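Side-chain contacts in transcriptional regulator, MerR family (Listeria monocytogenes str. 4b F2365, PDB 3GP4), which probably binds promoter DNA as a dimer and regulates transcription, as MerR family proteins do through an N-terminal helix-turn-helix domain and a long dimerising helix: residues A[20-24]-A[25-29]; A[49-52]-A[53-57]; A[61-64]-A[65-68]; A[74-77]-A[78-81]; A[81-84]-A[85-89]. All coordinates share one frame; numbering follows the deposited sequence.

Contact 1 of 5, residues A[20-24]-A[25-29]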
# COMPACT_ATOMS: atom_id res chain seq x y z
N ARG A 20 20.13 12.83 3.44
CA ARG A 20 20.93 12.98 4.66
C ARG A 20 20.44 12.00 5.74
O ARG A 20 21.26 11.41 6.46
CB ARG A 20 20.86 14.40 5.23
CG ARG A 20 21.54 15.52 4.41
CD ARG A 20 21.14 16.90 4.95
NE ARG A 20 21.88 17.94 4.23
CZ ARG A 20 21.39 18.68 3.23
NH1 ARG A 20 20.13 18.54 2.84
NH2 ARG A 20 22.17 19.57 2.64
N TYR A 21 19.12 11.88 5.86
CA TYR A 21 18.51 10.95 6.82
C TYR A 21 18.87 9.47 6.52
O TYR A 21 19.23 8.73 7.42
CB TYR A 21 16.98 11.16 6.84
CG TYR A 21 16.21 10.08 7.58
CD1 TYR A 21 16.21 10.02 8.97
CD2 TYR A 21 15.45 9.14 6.87
CE1 TYR A 21 15.49 9.02 9.64
CE2 TYR A 21 14.73 8.15 7.53
CZ TYR A 21 14.76 8.11 8.91
OH TYR A 21 14.04 7.13 9.53
N TYR A 22 18.77 9.06 5.26
CA TYR A 22 19.18 7.71 4.82
C TYR A 22 20.64 7.43 5.24
O TYR A 22 20.95 6.34 5.72
CB TYR A 22 19.13 7.55 3.30
CG TYR A 22 17.78 7.41 2.65
CD1 TYR A 22 16.60 7.26 3.40
CD2 TYR A 22 17.68 7.40 1.25
CE1 TYR A 22 15.36 7.13 2.76
CE2 TYR A 22 16.45 7.27 0.61
CZ TYR A 22 15.31 7.14 1.37
OH TYR A 22 14.12 7.02 0.71
N GLU A 23 21.52 8.40 5.04
CA GLU A 23 22.93 8.14 5.39
C GLU A 23 23.08 8.07 6.92
O GLU A 23 23.71 7.15 7.47
CB GLU A 23 23.87 9.20 4.78
CG GLU A 23 25.40 9.00 5.19
CD GLU A 23 26.26 10.20 4.81
OE1 GLU A 23 25.69 11.30 4.64
OE2 GLU A 23 27.50 10.05 4.66
N ARG A 24 22.49 9.04 7.61
CA ARG A 24 22.60 9.15 9.05
C ARG A 24 22.15 7.88 9.75
O ARG A 24 22.79 7.44 10.69
CB ARG A 24 21.77 10.34 9.56
CG ARG A 24 21.85 10.51 11.05
CD ARG A 24 21.37 11.87 11.49
NE ARG A 24 19.93 12.06 11.29
CZ ARG A 24 19.01 11.53 12.10
NH1 ARG A 24 17.72 11.77 11.88
NH2 ARG A 24 19.38 10.79 13.15
N ILE A 25 21.04 7.29 9.32
CA ILE A 25 20.55 6.12 10.06
C ILE A 25 21.00 4.76 9.50
O ILE A 25 20.65 3.70 10.02
CB ILE A 25 19.03 6.17 10.31
CG1 ILE A 25 18.23 5.96 9.02
CG2 ILE A 25 18.64 7.41 11.19
CD1 ILE A 25 16.85 5.36 9.34
N GLY A 26 21.79 4.81 8.44
CA GLY A 26 22.38 3.63 7.85
C GLY A 26 21.52 2.88 6.85
O GLY A 26 21.60 1.64 6.77
N LEU A 27 20.70 3.60 6.11
CA LEU A 27 19.96 3.00 5.00
C LEU A 27 20.80 2.94 3.73
O LEU A 27 20.65 2.02 2.93
CB LEU A 27 18.71 3.79 4.73
CG LEU A 27 17.58 3.48 5.73
CD1 LEU A 27 16.48 4.55 5.50
CD2 LEU A 27 16.98 2.09 5.53
N ILE A 28 21.70 3.90 3.58
CA ILE A 28 22.66 3.91 2.45
C ILE A 28 24.08 3.99 3.00
O ILE A 28 24.28 4.40 4.16
CB ILE A 28 22.40 5.04 1.43
CG1 ILE A 28 22.73 6.43 2.04
CG2 ILE A 28 20.95 4.90 0.87
CD1 ILE A 28 22.39 7.66 1.16
N PRO A 29 25.05 3.56 2.20
CA PRO A 29 26.44 3.59 2.71
C PRO A 29 26.94 5.03 2.95
O PRO A 29 26.47 5.96 2.29
CB PRO A 29 27.25 2.90 1.60
CG PRO A 29 26.26 2.08 0.83
CD PRO A 29 24.94 2.85 0.91
O HOH W 1 25.54 5.29 6.50
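I25 lies over one face of the Y21 ring. I25 CG1 stands 4.2 Å from the Y21 ring centroid and 17° off the normal, a CH-pi contact, while its CD1 reaches onward to the phenolic end, 3.3 Å from Y21 OH. The ring is offered to I25 because Y21 CG is anti to the backbone N (chi1 168°), which sends it along the helix beside the carbonyl carbon. The same isoleucine is shared: its other branch, CG2, sits over a face of the R24 guanidinium, toward the rim of that group. Y22 swings the other way and meets the residues beyond the turn, its CD1 lying 3.4 Å from L27 CD1 and its CB 3.9 Å from I28 CD1. The backbone between these side chains forms a Schellman motif that ends helix 16-25 of the MerR-type helix-turn-helix domain. G26 takes the positive phi, and its N bonds back to E23 O from above the carbonyl plane, whereas L27 N reaches Y22 O at 2.8 Å within that carbonyl's plane. I28 N adds a weak bond to the same oxygen. A water donates to both E23 O and I28 O, tying the last turn to the outgoing chain. The E23 carboxylate forms salt bridges with R33 and R39, and L27 packs against I62 and L65 of helix 62-74.

Contact 2 of 5, residues A[49-52]-A[53-57]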
# COMPACT_ATOMS: atom_id res chain seq x y z
N ILE A 49 20.35 4.99 -3.08
CA ILE A 49 19.26 5.94 -2.76
C ILE A 49 17.96 5.49 -3.46
O ILE A 49 16.85 5.43 -2.86
CB ILE A 49 19.66 7.38 -3.15
CG1 ILE A 49 20.76 7.88 -2.18
CG2 ILE A 49 18.46 8.32 -3.10
CD1 ILE A 49 21.60 9.09 -2.71
N LEU A 50 18.13 5.10 -4.71
CA LEU A 50 17.02 4.67 -5.56
C LEU A 50 16.38 3.36 -5.07
O LEU A 50 15.15 3.24 -4.96
CB LEU A 50 17.53 4.56 -7.00
CG LEU A 50 17.80 5.90 -7.71
CD1 LEU A 50 18.47 5.61 -9.07
CD2 LEU A 50 16.50 6.67 -7.93
N PHE A 51 17.21 2.36 -4.77
CA PHE A 51 16.73 1.12 -4.13
C PHE A 51 15.99 1.39 -2.82
O PHE A 51 14.89 0.80 -2.59
CB PHE A 51 17.90 0.15 -3.95
CG PHE A 51 17.52 -1.18 -3.34
CD1 PHE A 51 16.86 -2.16 -4.10
CD2 PHE A 51 17.86 -1.46 -2.04
CE1 PHE A 51 16.55 -3.40 -3.52
CE2 PHE A 51 17.55 -2.72 -1.46
CZ PHE A 51 16.91 -3.66 -2.20
N THR A 52 16.55 2.26 -1.97
CA THR A 52 15.96 2.57 -0.65
C THR A 52 14.59 3.19 -0.81
O THR A 52 13.60 2.70 -0.22
CB THR A 52 16.86 3.52 0.18
OG1 THR A 52 18.10 2.87 0.42
CG2 THR A 52 16.21 3.86 1.56
N ARG A 53 14.53 4.24 -1.64
CA ARG A 53 13.28 4.91 -1.95
C ARG A 53 12.21 3.91 -2.43
O ARG A 53 11.10 3.89 -1.89
CB ARG A 53 13.48 6.03 -2.99
CG ARG A 53 12.21 6.89 -3.21
CD ARG A 53 11.79 7.54 -1.87
NE ARG A 53 10.37 7.93 -1.82
CZ ARG A 53 9.48 7.41 -0.97
NH1 ARG A 53 9.85 6.48 -0.09
NH2 ARG A 53 8.22 7.83 -1.00
N GLN A 54 12.57 3.05 -3.37
CA GLN A 54 11.59 2.12 -3.99
C GLN A 54 11.11 1.11 -2.97
O GLN A 54 9.88 0.83 -2.86
CB GLN A 54 12.18 1.45 -5.22
CG GLN A 54 11.21 0.48 -5.96
CD GLN A 54 11.83 -0.34 -7.10
OE1 GLN A 54 13.05 -0.57 -7.15
NE2 GLN A 54 10.97 -0.81 -8.02
N MET A 55 12.06 0.57 -2.20
CA MET A 55 11.72 -0.39 -1.15
C MET A 55 10.89 0.20 -0.03
O MET A 55 9.94 -0.43 0.41
CB MET A 55 12.97 -1.11 -0.60
CG MET A 55 13.59 -2.10 -1.63
SD MET A 55 12.49 -3.31 -2.44
CE MET A 55 12.89 -3.01 -4.13
N ARG A 56 11.24 1.40 0.44
CA ARG A 56 10.45 2.05 1.48
C ARG A 56 9.02 2.33 1.03
O ARG A 56 8.09 2.17 1.82
CB ARG A 56 11.12 3.35 1.95
CG ARG A 56 12.32 3.09 2.86
CD ARG A 56 11.93 2.46 4.20
NE ARG A 56 11.10 3.38 4.97
CZ ARG A 56 9.95 3.08 5.57
NH1 ARG A 56 9.45 1.85 5.53
NH2 ARG A 56 9.30 4.02 6.23
N ARG A 57 8.89 2.79 -0.21
CA ARG A 57 7.60 3.09 -0.82
C ARG A 57 6.76 1.82 -0.89
O ARG A 57 5.57 1.87 -0.68
CB ARG A 57 7.83 3.69 -2.20
CG ARG A 57 6.62 4.09 -3.00
CD ARG A 57 7.08 5.14 -4.02
NE ARG A 57 5.98 5.65 -4.82
CZ ARG A 57 5.93 5.67 -6.15
NH1 ARG A 57 6.96 5.25 -6.89
NH2 ARG A 57 4.84 6.14 -6.75
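One face of the F51 ring is covered by M55, one turn further along helix 43-57. M55 CG sits 3.8 Å from the F51 ring centroid and 16° off the normal, a CH-pi contact displaced toward the CE1-CZ side of the ring. The M55 chain runs on across this face: SD stands obliquely above the rim, 4.8 Å from the F51 centroid, and CE comes back down to lie 3.7 Å from F51 CE1. Bends at chi2 and chi3 of M55 (-51° and 128°) lay the chain along the face, and the ring is turned to receive it by F51 CG being anti to the backbone N. The second flat group, the R53 guanidinium, has R57 CD over one face and R56 CB at its edge. On another side of the helix T52 CG2 approaches R56 CG at 4.2 Å, a looser apolar touch; T52 OG1 bonds to W48 O, and R56 NH1 is hydrogen-bonded to L60 O. The backbone bonds follow the i to i+4 pattern, that from R56 N to T52 O being 2.8 Å long. M55 and R56 pack on helix 62-74, T52 and R53 on helix 16-25, and Q54 and M55 on R106 of the second subunit. The F51 and M55 pair is a Met-aromatic contact, set here within the helical DNA-binding domain of the MerR fold.

Contact 3 of 5, residues A[61-64]-A[65-68]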
# COMPACT_ATOMS: atom_id res chain seq x y z
N SER A 61 10.41 -2.72 5.83
CA SER A 61 10.72 -2.01 7.07
C SER A 61 12.09 -1.37 7.04
O SER A 61 13.04 -1.90 6.42
CB SER A 61 10.53 -2.90 8.32
OG SER A 61 11.73 -3.54 8.76
N ILE A 62 12.14 -0.19 7.63
CA ILE A 62 13.36 0.57 7.86
C ILE A 62 14.37 -0.36 8.56
O ILE A 62 15.53 -0.38 8.17
CB ILE A 62 13.03 1.81 8.73
CG1 ILE A 62 12.54 3.00 7.89
CG2 ILE A 62 14.20 2.24 9.60
CD1 ILE A 62 13.58 3.85 7.32
N GLU A 63 13.92 -1.16 9.52
CA GLU A 63 14.89 -2.02 10.27
C GLU A 63 15.47 -3.12 9.38
O GLU A 63 16.64 -3.45 9.52
CB GLU A 63 14.32 -2.61 11.58
CG GLU A 63 13.78 -1.55 12.62
CD GLU A 63 14.83 -0.54 13.11
OE1 GLU A 63 16.05 -0.78 13.02
OE2 GLU A 63 14.42 0.54 13.61
N ALA A 64 14.67 -3.66 8.45
CA ALA A 64 15.17 -4.71 7.55
C ALA A 64 16.22 -4.11 6.62
O ALA A 64 17.27 -4.72 6.38
CB ALA A 64 14.04 -5.34 6.75
N LEU A 65 15.96 -2.90 6.12
CA LEU A 65 16.82 -2.26 5.11
C LEU A 65 18.15 -1.84 5.76
O LEU A 65 19.20 -1.96 5.12
CB LEU A 65 16.13 -1.07 4.46
CG LEU A 65 14.93 -1.46 3.55
CD1 LEU A 65 14.22 -0.20 3.15
CD2 LEU A 65 15.39 -2.22 2.32
N ILE A 66 18.08 -1.39 7.01
CA ILE A 66 19.29 -1.06 7.79
C ILE A 66 20.14 -2.31 7.98
O ILE A 66 21.37 -2.26 7.77
CB ILE A 66 18.96 -0.33 9.10
CG1 ILE A 66 18.46 1.09 8.78
CG2 ILE A 66 20.21 -0.17 10.02
CD1 ILE A 66 17.82 1.83 9.99
N ASP A 67 19.50 -3.44 8.33
CA ASP A 67 20.23 -4.74 8.49
C ASP A 67 20.90 -5.17 7.21
O ASP A 67 22.03 -5.68 7.24
CB ASP A 67 19.30 -5.93 8.90
CG ASP A 67 19.04 -6.01 10.39
OD1 ASP A 67 19.43 -5.10 11.15
OD2 ASP A 67 18.41 -7.01 10.82
N TYR A 68 20.21 -4.98 6.09
CA TYR A 68 20.70 -5.40 4.77
C TYR A 68 21.96 -4.62 4.40
O TYR A 68 22.98 -5.22 4.02
CB TYR A 68 19.61 -5.21 3.70
CG TYR A 68 20.09 -5.58 2.32
CD1 TYR A 68 20.14 -6.90 1.93
CD2 TYR A 68 20.50 -4.60 1.42
CE1 TYR A 68 20.58 -7.27 0.66
CE2 TYR A 68 20.95 -4.95 0.15
CZ TYR A 68 20.97 -6.30 -0.22
OH TYR A 68 21.41 -6.67 -1.49
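L65, A64 and I66 bury the most surface in this first part of helix 62-74, a helix that begins with S61 as its N-cap in the MerR-type DNA-binding domain. L65 folds its side chain back along the preceding turn: CG comes within 3.5 Å of S61 O, the same carbonyl that receives the backbone N-H of L65. CG is placed there by a chi1 of -68°, anti to the carbonyl carbon and beside the backbone N. A64 contributes chiefly through its backbone, with A64 O accepting from Y68 N at 3.0 Å, while its methyl group packs on Q89 of helix 79-130. I66 takes a similar path to L65 one residue later. Its CG1 lies 3.3 Å from I62 O, and CD1 continues past that carbonyl to meet the CG2 branch of I62 at 3.7 Å, the two side chains crossing at a slant. Beyond the helix, I62 and I66 also pack on I25, and L65 on M55. At the far end, the hydroxyl of Y68 is hydrogen-bonded to that of Y114 of the second subunit. At the helix start the cap uses the serine hydroxyl, with A64 N donating to S61 OG over 3.0 Å at an N-H...O angle of 151°.

Contact 4 of 5, residues A[74-77]-A[78-81]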
# COMPACT_ATOMS: atom_id res chain seq x y z
N GLU A 74 29.63 -5.40 6.07
CA GLU A 74 30.45 -6.42 6.75
C GLU A 74 31.26 -7.31 5.81
O GLU A 74 32.31 -7.84 6.19
CB GLU A 74 29.54 -7.31 7.59
CG GLU A 74 30.20 -7.88 8.78
CD GLU A 74 30.25 -6.89 9.91
OE1 GLU A 74 29.16 -6.54 10.41
OE2 GLU A 74 31.36 -6.44 10.26
N GLY A 75 30.77 -7.50 4.59
CA GLY A 75 31.53 -8.21 3.59
C GLY A 75 30.97 -9.51 3.04
O GLY A 75 29.83 -9.92 3.32
N GLU A 76 31.82 -10.18 2.29
CA GLU A 76 31.46 -11.30 1.46
C GLU A 76 30.84 -12.45 2.27
O GLU A 76 30.01 -13.20 1.77
CB GLU A 76 32.78 -11.76 0.84
CG GLU A 76 32.70 -12.60 -0.35
CD GLU A 76 34.10 -13.00 -0.75
OE1 GLU A 76 34.57 -14.07 -0.28
OE2 GLU A 76 34.73 -12.22 -1.49
N HIS A 77 31.26 -12.61 3.51
CA HIS A 77 30.80 -13.72 4.34
C HIS A 77 29.31 -13.64 4.71
O HIS A 77 28.79 -14.53 5.33
CB HIS A 77 31.63 -13.81 5.63
CG HIS A 77 31.52 -12.61 6.52
ND1 HIS A 77 30.79 -12.61 7.68
CD2 HIS A 77 32.05 -11.37 6.41
CE1 HIS A 77 30.89 -11.42 8.27
NE2 HIS A 77 31.64 -10.65 7.50
N THR A 78 28.65 -12.55 4.33
CA THR A 78 27.25 -12.32 4.74
C THR A 78 26.30 -12.53 3.55
O THR A 78 25.09 -12.29 3.67
CB THR A 78 27.01 -10.92 5.30
OG1 THR A 78 27.22 -9.94 4.26
CG2 THR A 78 27.88 -10.62 6.57
N LEU A 79 26.84 -12.96 2.42
CA LEU A 79 26.04 -13.12 1.20
C LEU A 79 24.79 -13.99 1.38
O LEU A 79 23.69 -13.59 0.98
CB LEU A 79 26.91 -13.65 0.07
CG LEU A 79 27.82 -12.66 -0.61
CD1 LEU A 79 28.91 -13.40 -1.39
CD2 LEU A 79 27.08 -11.67 -1.54
N GLU A 80 24.92 -15.16 2.00
CA GLU A 80 23.76 -16.02 2.21
C GLU A 80 22.71 -15.35 3.12
O GLU A 80 21.50 -15.39 2.82
CB GLU A 80 24.15 -17.39 2.79
CG GLU A 80 22.98 -18.36 2.78
CD GLU A 80 23.35 -19.76 3.24
OE1 GLU A 80 22.86 -20.17 4.31
OE2 GLU A 80 24.14 -20.43 2.53
N ALA A 81 23.17 -14.73 4.21
CA ALA A 81 22.27 -14.02 5.15
C ALA A 81 21.53 -12.88 4.46
O ALA A 81 20.33 -12.63 4.72
CB ALA A 81 23.03 -13.50 6.35
O HOH W 2 25.74 -15.41 5.46
O HOH W 3 27.08 -16.40 3.11
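With chi1 at 62°, the H77 ring is held between its own backbone N and carbonyl carbon, and T78 adopts a similar angle for OG1, 65°, which leaves its CG2 anti to the carbonyl carbon. Together these settings bring the T78 methyl over one face of the imidazole in a CH-pi contact. T78 CG2 stands 3.7 Å from the H77 ring centroid, 19° off the normal and shifted toward the rim, where H77 CE1 is its nearest ring atom at 3.5 Å. The methyl is also touched from another side by E74 CB at 3.8 Å. The imidazole is further tethered by a weak bond from H77 NE2 back to E74 O. This is the turn that joins helix 62-74 to the long helix 79-130: G75 breaks the first helix with positive phi, and a short 3-10 segment leads into the second. T78 N donates to G75 O at 3.1 Å, from a position tilted away from the carbonyl plane. T78 OG1 also lies 2.8 Å from G75 O, but its single proton has L71 O as an alternative acceptor, and it receives a bond from R82 NE. One residue on, L79 N bonds to E76 O from above the carbonyl plane, and L79 CD1 rests 4.0 Å from E76 CG. Two waters bridge H77 O to the first turn of the helix: one donates to H77 O and accepts from A81 N, the other donates weakly to H77 O and accepts from E80 N. Across the dimer, L79 packs on Y114 of the second subunit.

Contact 5 of 5, residues A[81-84]-A[85-89]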
# COMPACT_ATOMS: atom_id res chain seq x y z
N ALA A 81 23.17 -14.73 4.21
CA ALA A 81 22.27 -14.02 5.15
C ALA A 81 21.53 -12.88 4.46
O ALA A 81 20.33 -12.63 4.72
CB ALA A 81 23.03 -13.50 6.35
N ARG A 82 22.23 -12.17 3.58
CA ARG A 82 21.55 -11.16 2.78
C ARG A 82 20.45 -11.72 1.85
O ARG A 82 19.41 -11.09 1.71
CB ARG A 82 22.56 -10.33 2.01
CG ARG A 82 23.13 -9.19 2.79
CD ARG A 82 24.14 -8.42 1.92
NE ARG A 82 25.49 -9.04 2.00
CZ ARG A 82 26.45 -8.86 1.08
NH1 ARG A 82 26.25 -8.11 0.00
NH2 ARG A 82 27.63 -9.42 1.26
N ALA A 83 20.67 -12.88 1.21
CA ALA A 83 19.66 -13.48 0.34
C ALA A 83 18.46 -13.92 1.18
O ALA A 83 17.31 -13.72 0.75
CB ALA A 83 20.19 -14.65 -0.48
N GLU A 84 18.73 -14.49 2.35
CA GLU A 84 17.63 -14.90 3.25
C GLU A 84 16.77 -13.71 3.70
O GLU A 84 15.52 -13.83 3.84
CB GLU A 84 18.18 -15.59 4.49
CG GLU A 84 18.75 -16.98 4.22
CD GLU A 84 17.69 -17.96 3.76
OE1 GLU A 84 16.57 -17.95 4.34
OE2 GLU A 84 17.98 -18.75 2.81
N LEU A 85 17.45 -12.60 3.99
CA LEU A 85 16.78 -11.35 4.40
C LEU A 85 15.85 -10.86 3.28
O LEU A 85 14.65 -10.61 3.53
CB LEU A 85 17.80 -10.28 4.80
CG LEU A 85 17.37 -8.90 5.34
CD1 LEU A 85 18.54 -8.27 6.06
CD2 LEU A 85 16.89 -7.92 4.26
N LEU A 86 16.39 -10.72 2.06
CA LEU A 86 15.58 -10.39 0.87
C LEU A 86 14.40 -11.37 0.64
O LEU A 86 13.27 -10.92 0.34
CB LEU A 86 16.47 -10.23 -0.39
CG LEU A 86 17.57 -9.17 -0.30
CD1 LEU A 86 18.33 -9.00 -1.62
CD2 LEU A 86 17.01 -7.78 0.20
N LYS A 87 14.63 -12.68 0.82
CA LYS A 87 13.58 -13.68 0.62
C LYS A 87 12.42 -13.50 1.61
O LYS A 87 11.22 -13.64 1.21
CB LYS A 87 14.14 -15.12 0.69
CG LYS A 87 14.91 -15.53 -0.59
CD LYS A 87 15.76 -16.81 -0.39
CE LYS A 87 16.86 -16.93 -1.45
NZ LYS A 87 17.41 -18.33 -1.55
N LYS A 88 12.75 -13.20 2.87
CA LYS A 88 11.74 -12.93 3.95
C LYS A 88 10.91 -11.69 3.59
O LYS A 88 9.65 -11.69 3.70
CB LYS A 88 12.48 -12.66 5.26
CG LYS A 88 11.79 -13.11 6.53
CD LYS A 88 12.39 -14.50 6.92
CE LYS A 88 13.84 -14.37 7.47
NZ LYS A 88 14.75 -15.57 7.21
N GLN A 89 11.61 -10.64 3.17
CA GLN A 89 10.93 -9.38 2.75
C GLN A 89 10.04 -9.60 1.53
O GLN A 89 8.93 -9.01 1.42
CB GLN A 89 11.94 -8.26 2.47
CG GLN A 89 12.65 -7.79 3.72
CD GLN A 89 11.66 -7.26 4.76
OE1 GLN A 89 10.80 -6.44 4.44
NE2 GLN A 89 11.76 -7.76 5.98
O HOH W 4 14.53 -16.24 4.51
O HOH W 5 19.29 -17.91 0.91
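E84 faces two lysines one turn along helix 79-130, but meets neither in a direct salt bridge. E84 OE1 is 4.1 Å from K88 NZ, and E84 OE2 is 4.4 Å from K87 NZ. Water completes both links. One molecule donates to E84 OE1 and to E84 O and accepts from K88 NZ; a second donates to E84 OE2 and accepts from K87 NZ. The carboxylate can serve both because the bend at chi2 of E84 (-65°) turns it toward the following turn, where the lysines are, while K88, bent at chi2 and chi3, folds its ammonium back toward E84. K87 is extended instead, and its main charged partner is D115 of the second subunit. Apolar contact within the helix is slight, K87 CE lying 4.2 Å from A83 CB. Other side chains lie against backbone carbonyls: the K87 chain runs over A83 O, and L86 CG comes within 3.3 Å of R82 O. The backbone supplies the regular i to i+4 bonds. R82 turns away to form a salt bridge with E124 of the second subunit, and L86 packs on Y68 and on I111 of the second subunit. The chemistry suggests that solvent-bridged pairing of E84 leaves the local charges only loosely coupled, whereas the direct bridges of R82 and K87 tie this helix to the dimer partner.

In the fold
Contacts 1, 2 and 3 come from the probable DNA-binding region, each along or at the end of a different helix, and they touch one another, as where Y22 of contact 1 lies against T52 of contact 2. Each mixes buried and more exposed residues, with largely apolar side-chain contacts. Contacts 4 and 5 share A81 on helix 79-130; contact 4 is a turn held by backbone and hydroxyl bonds, contact 5 a helix surface rich in charge and water. Contact 3 touches contact 5 through A64, D67 and Y68. Contacts 2 to 5 all reach the second subunit, but contact 1 does not.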